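Local coordinates for protein phosphotransferase system, HPr-related proteins (PDB 3LE1) that probably serves as HPr, the general phosphocarrier of the bacterial phosphoenolpyruvate-dependent sugar phosphotransferase system, passing phosphate on towards incoming sugars, at residues K40-N43 and G49-S52; N10-G13 and R17-A20; S31-E36 and E72-L77. All coordinates share one frame; numbering follows the deposited sequence.

Contact 1. Residues K40-N43 and G49-S52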
loop_
_atom_site.group_PDB
_atom_site.type_symbol
_atom_site.label_atom_id
_atom_site.label_comp_id
_atom_site.label_asym_id
_atom_site.label_seq_id
_atom_site.Cartn_x
_atom_site.Cartn_y
_atom_site.Cartn_z
ATOM N N LYS A 40 4.755 -2.107 -12.771
ATOM C CA LYS A 40 5.232 -3.127 -11.845
ATOM C C LYS A 40 4.241 -3.291 -10.710
ATOM O O LYS A 40 3.823 -2.308 -10.081
ATOM C CB LYS A 40 6.606 -2.786 -11.272
ATOM N N LYS A 41 3.878 -4.543 -10.452
ATOM C CA LYS A 41 2.895 -4.882 -9.425
ATOM C C LYS A 41 3.452 -5.882 -8.410
ATOM O O LYS A 41 4.067 -6.883 -8.781
ATOM C CB LYS A 41 1.651 -5.461 -10.090
ATOM N N VAL A 42 3.236 -5.607 -7.127
ATOM C CA VAL A 42 3.691 -6.503 -6.066
ATOM C C VAL A 42 2.619 -6.795 -5.012
ATOM O O VAL A 42 1.702 -6.004 -4.792
ATOM C CB VAL A 42 4.895 -5.910 -5.333
ATOM C CG1 VAL A 42 6.019 -5.646 -6.303
ATOM C CG2 VAL A 42 4.501 -4.631 -4.595
ATOM N N ASN A 43 2.769 -7.936 -4.352
ATOM C CA ASN A 43 1.953 -8.292 -3.196
ATOM C C ASN A 43 2.196 -7.286 -2.068
ATOM O O ASN A 43 3.331 -7.055 -1.659
ATOM C CB ASN A 43 2.306 -9.716 -2.762
ATOM C CG ASN A 43 1.497 -10.197 -1.578
ATOM O OD1 ASN A 43 0.780 -9.431 -0.935
ATOM N ND2 ASN A 43 1.634 -11.485 -1.261
ATOM N N GLY A 49 8.708 -7.316 -1.919
ATOM C CA GLY A 49 7.981 -6.744 -3.040
ATOM C C GLY A 49 7.857 -5.233 -2.930
ATOM O O GLY A 49 8.152 -4.506 -3.869
ATOM N N ILE A 50 7.404 -4.761 -1.774
ATOM C CA ILE A 50 7.351 -3.328 -1.511
ATOM C C ILE A 50 8.703 -2.672 -1.807
ATOM O O ILE A 50 8.774 -1.678 -2.531
ATOM C CB ILE A 50 6.890 -3.040 -0.060
ATOM C CG1 ILE A 50 5.477 -3.597 0.157
ATOM C CG2 ILE A 50 6.924 -1.546 0.243
ATOM C CD1 ILE A 50 4.425 -2.948 -0.729
ATOM N N MET A 51 9.775 -3.251 -1.273
ATOM C CA MET A 51 11.119 -2.730 -1.507
ATOM C C MET A 51 11.438 -2.662 -2.990
ATOM O O MET A 51 11.930 -1.641 -3.485
ATOM C CB MET A 51 12.158 -3.608 -0.822
ATOM C CG MET A 51 12.024 -3.671 0.683
ATOM S SD MET A 51 12.575 -2.160 1.480
ATOM C CE MET A 51 11.212 -1.038 1.158
ATOM N N SER A 52 11.160 -3.760 -3.689
ATOM C CA SER A 52 11.413 -3.855 -5.125
ATOM C C SER A 52 10.719 -2.728 -5.869
ATOM O O SER A 52 11.241 -2.191 -6.846
ATOM C CB SER A 52 10.899 -5.188 -5.670
ATOM O OG SER A 52 9.547 -5.079 -6.093
#

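Contact 2. Residues N10-G13 and R17-A20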
loop_
_atom_site.group_PDB
_atom_site.type_symbol
_atom_site.label_atom_id
_atom_site.label_comp_id
_atom_site.label_asym_id
_atom_site.label_seq_id
_atom_site.Cartn_x
_atom_site.Cartn_y
_atom_site.Cartn_z
ATOM N N ASN A 10 4.526 11.050 2.357
ATOM C CA ASN A 10 5.554 11.135 3.387
ATOM C C ASN A 10 6.981 11.028 2.870
ATOM O O ASN A 10 7.259 10.355 1.874
ATOM C CB ASN A 10 5.328 10.100 4.483
ATOM C CG ASN A 10 5.302 8.700 3.947
ATOM O OD1 ASN A 10 4.463 8.361 3.108
ATOM N ND2 ASN A 10 6.230 7.870 4.415
ATOM N N LYS A 11 7.914 11.563 3.655
ATOM C CA LYS A 11 9.268 11.781 3.230
ATOM C C LYS A 11 9.903 10.525 2.762
ATOM O O LYS A 11 10.666 10.545 1.844
ATOM C CB LYS A 11 10.126 12.243 4.417
ATOM C CG LYS A 11 9.740 13.480 5.009
ATOM C CD LYS A 11 9.485 14.438 3.983
ATOM N N THR A 12 9.599 9.461 3.469
ATOM C CA THR A 12 10.269 8.178 3.278
ATOM C C THR A 12 9.689 7.321 2.160
ATOM O O THR A 12 10.252 6.281 1.823
ATOM C CB THR A 12 10.177 7.320 4.548
ATOM O OG1 THR A 12 8.805 6.969 4.772
ATOM C CG2 THR A 12 10.716 8.073 5.752
ATOM N N GLY A 13 8.558 7.737 1.601
ATOM C CA GLY A 13 7.822 6.872 0.695
ATOM C C GLY A 13 7.521 5.557 1.396
ATOM O O GLY A 13 7.374 5.521 2.616
ATOM N N ARG A 17 10.000 2.389 8.440
ATOM C CA ARG A 17 8.804 2.288 9.275
ATOM C C ARG A 17 7.487 2.224 8.493
ATOM O O ARG A 17 6.727 1.263 8.644
ATOM C CB ARG A 17 8.743 3.402 10.330
ATOM C CG ARG A 17 7.484 3.300 11.176
ATOM C CD ARG A 17 7.611 4.000 12.515
ATOM N NE ARG A 17 6.675 3.432 13.486
ATOM C CZ ARG A 17 5.408 3.811 13.616
ATOM N NH1 ARG A 17 4.917 4.757 12.829
ATOM N NH2 ARG A 17 4.629 3.242 14.531
ATOM N N PRO A 18 7.197 3.254 7.678
ATOM C CA PRO A 18 5.981 3.220 6.859
ATOM C C PRO A 18 5.823 1.918 6.067
ATOM O O PRO A 18 4.734 1.349 6.065
ATOM C CB PRO A 18 6.161 4.420 5.931
ATOM C CG PRO A 18 6.966 5.395 6.748
ATOM C CD PRO A 18 7.895 4.549 7.574
ATOM N N ALA A 19 6.884 1.440 5.419
ATOM C CA ALA A 19 6.791 0.190 4.672
ATOM C C ALA A 19 6.372 -0.964 5.590
ATOM O O ALA A 19 5.534 -1.790 5.229
ATOM C CB ALA A 19 8.113 -0.130 3.987
ATOM N N ALA A 20 6.953 -1.011 6.785
ATOM C CA ALA A 20 6.665 -2.084 7.729
ATOM C C ALA A 20 5.210 -2.020 8.163
ATOM O O ALA A 20 4.532 -3.048 8.257
ATOM C CB ALA A 20 7.580 -1.985 8.949
#

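Contact 3. Residues S31-E36 and E72-L77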
loop_
_atom_site.group_PDB
_atom_site.type_symbol
_atom_site.label_atom_id
_atom_site.label_comp_id
_atom_site.label_asym_id
_atom_site.label_seq_id
_atom_site.Cartn_x
_atom_site.Cartn_y
_atom_site.Cartn_z
ATOM N N SER A 31 -8.122 -10.546 2.146
ATOM C CA SER A 31 -7.984 -10.310 0.718
ATOM C C SER A 31 -6.542 -10.424 0.237
ATOM O O SER A 31 -5.599 -10.121 0.971
ATOM C CB SER A 31 -8.478 -8.908 0.374
ATOM O OG SER A 31 -9.887 -8.839 0.443
ATOM N N GLN A 32 -6.387 -10.812 -1.022
ATOM C CA GLN A 32 -5.146 -10.584 -1.729
ATOM C C GLN A 32 -5.077 -9.098 -2.039
ATOM O O GLN A 32 -6.062 -8.506 -2.480
ATOM C CB GLN A 32 -5.125 -11.393 -3.016
ATOM C CG GLN A 32 -4.782 -12.840 -2.795
ATOM C CD GLN A 32 -4.517 -13.537 -4.097
ATOM O OE1 GLN A 32 -3.375 -13.861 -4.420
ATOM N NE2 GLN A 32 -5.568 -13.746 -4.874
ATOM N N ILE A 33 -3.926 -8.489 -1.778
ATOM C CA ILE A 33 -3.754 -7.052 -1.983
ATOM C C ILE A 33 -2.487 -6.761 -2.781
ATOM O O ILE A 33 -1.440 -7.368 -2.544
ATOM C CB ILE A 33 -3.682 -6.266 -0.653
ATOM C CG1 ILE A 33 -4.804 -6.676 0.300
ATOM C CG2 ILE A 33 -3.753 -4.767 -0.929
ATOM C CD1 ILE A 33 -4.586 -6.154 1.705
ATOM N N TRP A 34 -2.594 -5.823 -3.715
ATOM C CA TRP A 34 -1.490 -5.480 -4.599
ATOM C C TRP A 34 -1.197 -3.986 -4.569
ATOM O O TRP A 34 -2.083 -3.165 -4.299
ATOM C CB TRP A 34 -1.803 -5.897 -6.033
ATOM C CG TRP A 34 -1.991 -7.367 -6.247
ATOM C CD1 TRP A 34 -1.019 -8.281 -6.567
ATOM C CD2 TRP A 34 -3.227 -8.098 -6.196
ATOM N NE1 TRP A 34 -1.582 -9.526 -6.716
ATOM C CE2 TRP A 34 -2.931 -9.443 -6.489
ATOM C CE3 TRP A 34 -4.557 -7.742 -5.939
ATOM C CZ2 TRP A 34 -3.913 -10.435 -6.522
ATOM C CZ3 TRP A 34 -5.533 -8.732 -5.972
ATOM C CH2 TRP A 34 -5.202 -10.063 -6.254
ATOM N N VAL A 35 0.058 -3.652 -4.851
ATOM C CA VAL A 35 0.519 -2.293 -5.006
ATOM C C VAL A 35 1.227 -2.183 -6.355
ATOM O O VAL A 35 2.123 -2.961 -6.656
ATOM C CB VAL A 35 1.475 -1.937 -3.870
ATOM C CG1 VAL A 35 2.307 -0.722 -4.209
ATOM C CG2 VAL A 35 0.686 -1.714 -2.613
ATOM N N GLU A 36 0.802 -1.234 -7.177
ATOM C CA GLU A 36 1.372 -1.070 -8.504
ATOM C C GLU A 36 1.976 0.315 -8.685
ATOM O O GLU A 36 1.398 1.307 -8.259
ATOM C CB GLU A 36 0.306 -1.302 -9.578
ATOM C CG GLU A 36 0.776 -0.907 -10.966
ATOM C CD GLU A 36 -0.191 -1.317 -12.060
ATOM O OE1 GLU A 36 -1.227 -1.954 -11.752
ATOM O OE2 GLU A 36 0.095 -1.006 -13.237
ATOM N N GLU A 72 -12.609 -2.678 2.613
ATOM C CA GLU A 72 -12.103 -2.095 3.852
ATOM C C GLU A 72 -10.588 -2.262 4.011
ATOM O O GLU A 72 -9.938 -1.448 4.677
ATOM C CB GLU A 72 -12.869 -2.647 5.049
ATOM C CG GLU A 72 -14.255 -2.009 5.111
ATOM C CD GLU A 72 -15.279 -2.854 5.841
ATOM O OE1 GLU A 72 -15.580 -3.986 5.382
ATOM O OE2 GLU A 72 -15.804 -2.349 6.860
ATOM N N ALA A 73 -10.034 -3.277 3.360
ATOM C CA ALA A 73 -8.593 -3.427 3.264
ATOM C C ALA A 73 -8.020 -2.219 2.519
ATOM O O ALA A 73 -7.064 -1.569 2.988
ATOM C CB ALA A 73 -8.237 -4.718 2.546
ATOM N N ILE A 74 -8.613 -1.881 1.372
ATOM C CA ILE A 74 -8.129 -0.732 0.619
ATOM C C ILE A 74 -8.321 0.545 1.441
ATOM O O ILE A 74 -7.420 1.371 1.531
ATOM C CB ILE A 74 -8.808 -0.638 -0.768
ATOM C CG1 ILE A 74 -8.341 -1.808 -1.657
ATOM C CG2 ILE A 74 -8.511 0.702 -1.423
ATOM C CD1 ILE A 74 -6.828 -1.792 -1.914
ATOM N N LYS A 75 -9.482 0.691 2.074
ATOM C CA LYS A 75 -9.745 1.886 2.868
ATOM C C LYS A 75 -8.711 2.052 3.983
ATOM O O LYS A 75 -8.236 3.164 4.257
ATOM C CB LYS A 75 -11.142 1.846 3.468
ATOM C CG LYS A 75 -11.394 3.003 4.404
ATOM C CD LYS A 75 -12.857 3.263 4.590
ATOM N N ALA A 76 -8.348 0.942 4.618
ATOM C CA ALA A 76 -7.382 0.986 5.713
ATOM C C ALA A 76 -6.023 1.499 5.229
ATOM O O ALA A 76 -5.323 2.253 5.925
ATOM C CB ALA A 76 -7.236 -0.387 6.336
ATOM N N LEU A 77 -5.650 1.091 4.026
ATOM C CA LEU A 77 -4.383 1.523 3.444
ATOM C C LEU A 77 -4.442 2.985 2.996
ATOM O O LEU A 77 -3.484 3.755 3.190
ATOM C CB LEU A 77 -4.022 0.607 2.273
ATOM C CG LEU A 77 -3.655 -0.803 2.743
ATOM C CD1 LEU A 77 -3.605 -1.784 1.576
ATOM C CD2 LEU A 77 -2.345 -0.835 3.541
#

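Contact 1. Residues K40-N43 and G49-S52
Val42 and Gly49 bring strand 40-43 and helix 47-53 together, their CA atoms 5.3 Å apart, with no hydrogen bond crossing between the two segments. The strand is an outermost one of the antiparallel sheet of the HPr fold, an open-faced beta sandwich, and the short helix follows it after a brief connection. Val42 does most of the touching. Its CB is directed at the helix, and both methyls sit over the peptide that leaves Gly49: CG1 lies 3.4 Å from Gly49 O, while CG2 is 3.8 Å from Gly49 C and 4.0 Å from Ile50 N. With chi1 at -58°, CG1 stands anti to the carbonyl carbon of Val42, and this turns it to the Gly49 carbonyl and the Ser52 hydroxyl. The close approach is possible because Gly49 has no side chain; a beta carbon there would point at the strand and come tight against Val42 CB. Ile50 joins from the inner side, where its CD1 meets Val42 CG2 at 4.2 Å, a loose apolar contact. The rest of that isoleucine belongs to the interior, packed on Leu14 and on Phe22 and Val23 of helix 16-26, so the contact runs from the core out to an exposed edge. At that edge stands Ser52, whose OG is 3.6 Å from Val42 CG1. The same hydroxyl turns back on its own helix and donates a 2.7 Å hydrogen bond to Gly49 O, lying in the carbonyl plane on a lone pair, with a C=O...OG angle of 129°.

Contact 2. Residues N10-G13 and R17-A20
Pro18 pushes the CG corner of its ring against the polar side chains of the turn 10-13, with Thr12 OG1 3.1 Å from CG and Asn10 ND2 3.5 Å from the same carbon. The threonine side chain crosses the proline at about a right angle, and its oxygen is also 3.8 Å from CD. Asn10 comes at a slant, its amide nitrogen near both CG and CB. The third neighbour is Gly13 O, 3.7 Å from Pro18 CB. That carbonyl oxygen is gripped twice within the turn: Asn10 ND2 donates to it at 3.2 Å through a bent bond (143° at the hydrogen) and Thr12 OG1 at 3.0 Å, the two donors arriving from opposite faces of the carbonyl plane. Asn10 folds back over the turn because chi1, 58°, places CG between its backbone N and carbonyl carbon. A type I beta turn from Asn10 to Gly13, closed by Gly13 N bonding to Asn10 O, leads by way of His15 into helix 16-26. Thr12 O accepts a hydrogen bond from ND1 of His15, probably the phosphorylated histidine, as in other HPr proteins, so the turn is tied to it directly. With an alanine at Asn10, Gly13 O would probably keep Thr12 as its one side-chain donor in the turn and a gap would open beside Pro18 CG. Phe85 touches both Asn10 and Pro18, and a bound cadmium ion lies about 4 Å from the asparagine side chain. Gly13 itself has a positive phi, 55°, which glycine adopts readily.

Contact 3. Residues S31-E36 and E72-L77
Ile33 carries this contact alone from the strand side, reaching three residues of helix 70-82. Its CB points from strand 32-37 at the helix and splits into two arms. The short arm, CG2, is anti to the backbone N and meets Leu77 CD1 at 3.9 Å, the two side chains approaching tip to tip. The same methyl lies 4.4 Å from Ile74 CD1, a looser touch. The longer arm leaves through CG1, anti to the carbonyl carbon (chi1 -48°), and continues extended to CD1, which ends 4.0 Å from Ala73 CB. The two arms span about one helical turn, CD1 at Ala73 and CG2 at Ile74 and Leu77, with the small alanine facing the longer one. All four residues are buried, and every contact among them is between carbons. Phe29 adds to the packing on Ala73, Ala26 of helix 16-26 flanks Ile33, and Ile74 reaches on to Leu63 and Ala65 of strand 60-66. The axes of the strand and helix segments pass 10.0 Å apart at 41°, a spacing bridged here by apolar side chains. This is part of the hydrophobic core of the open-faced beta sandwich of HPr, in which helices cover one face of an antiparallel sheet.

How the contacts relate
Along the chain contact 2 closes first; contact 1 then opens and closes within the long loop that contact 3 spans. Contacts 1 and 3 share the antiparallel sheet through neighbouring strands 40-43 and 32-37, joined by a probable hydrogen bond from Val35 N to Val42 O, and their centres are about 13 Å apart. Contacts 1 and 2 have centres about 14 Å apart and meet where Ile50 and Met51 pack on Ala19 of helix 16-26. Contacts 2 and 3, on opposite sides of the chain's centre with their own centres about 16 Å apart, do not touch. Contact 2 borders His15, which Met51 also touches, while contact 3 lies between sheet and helix 70-82.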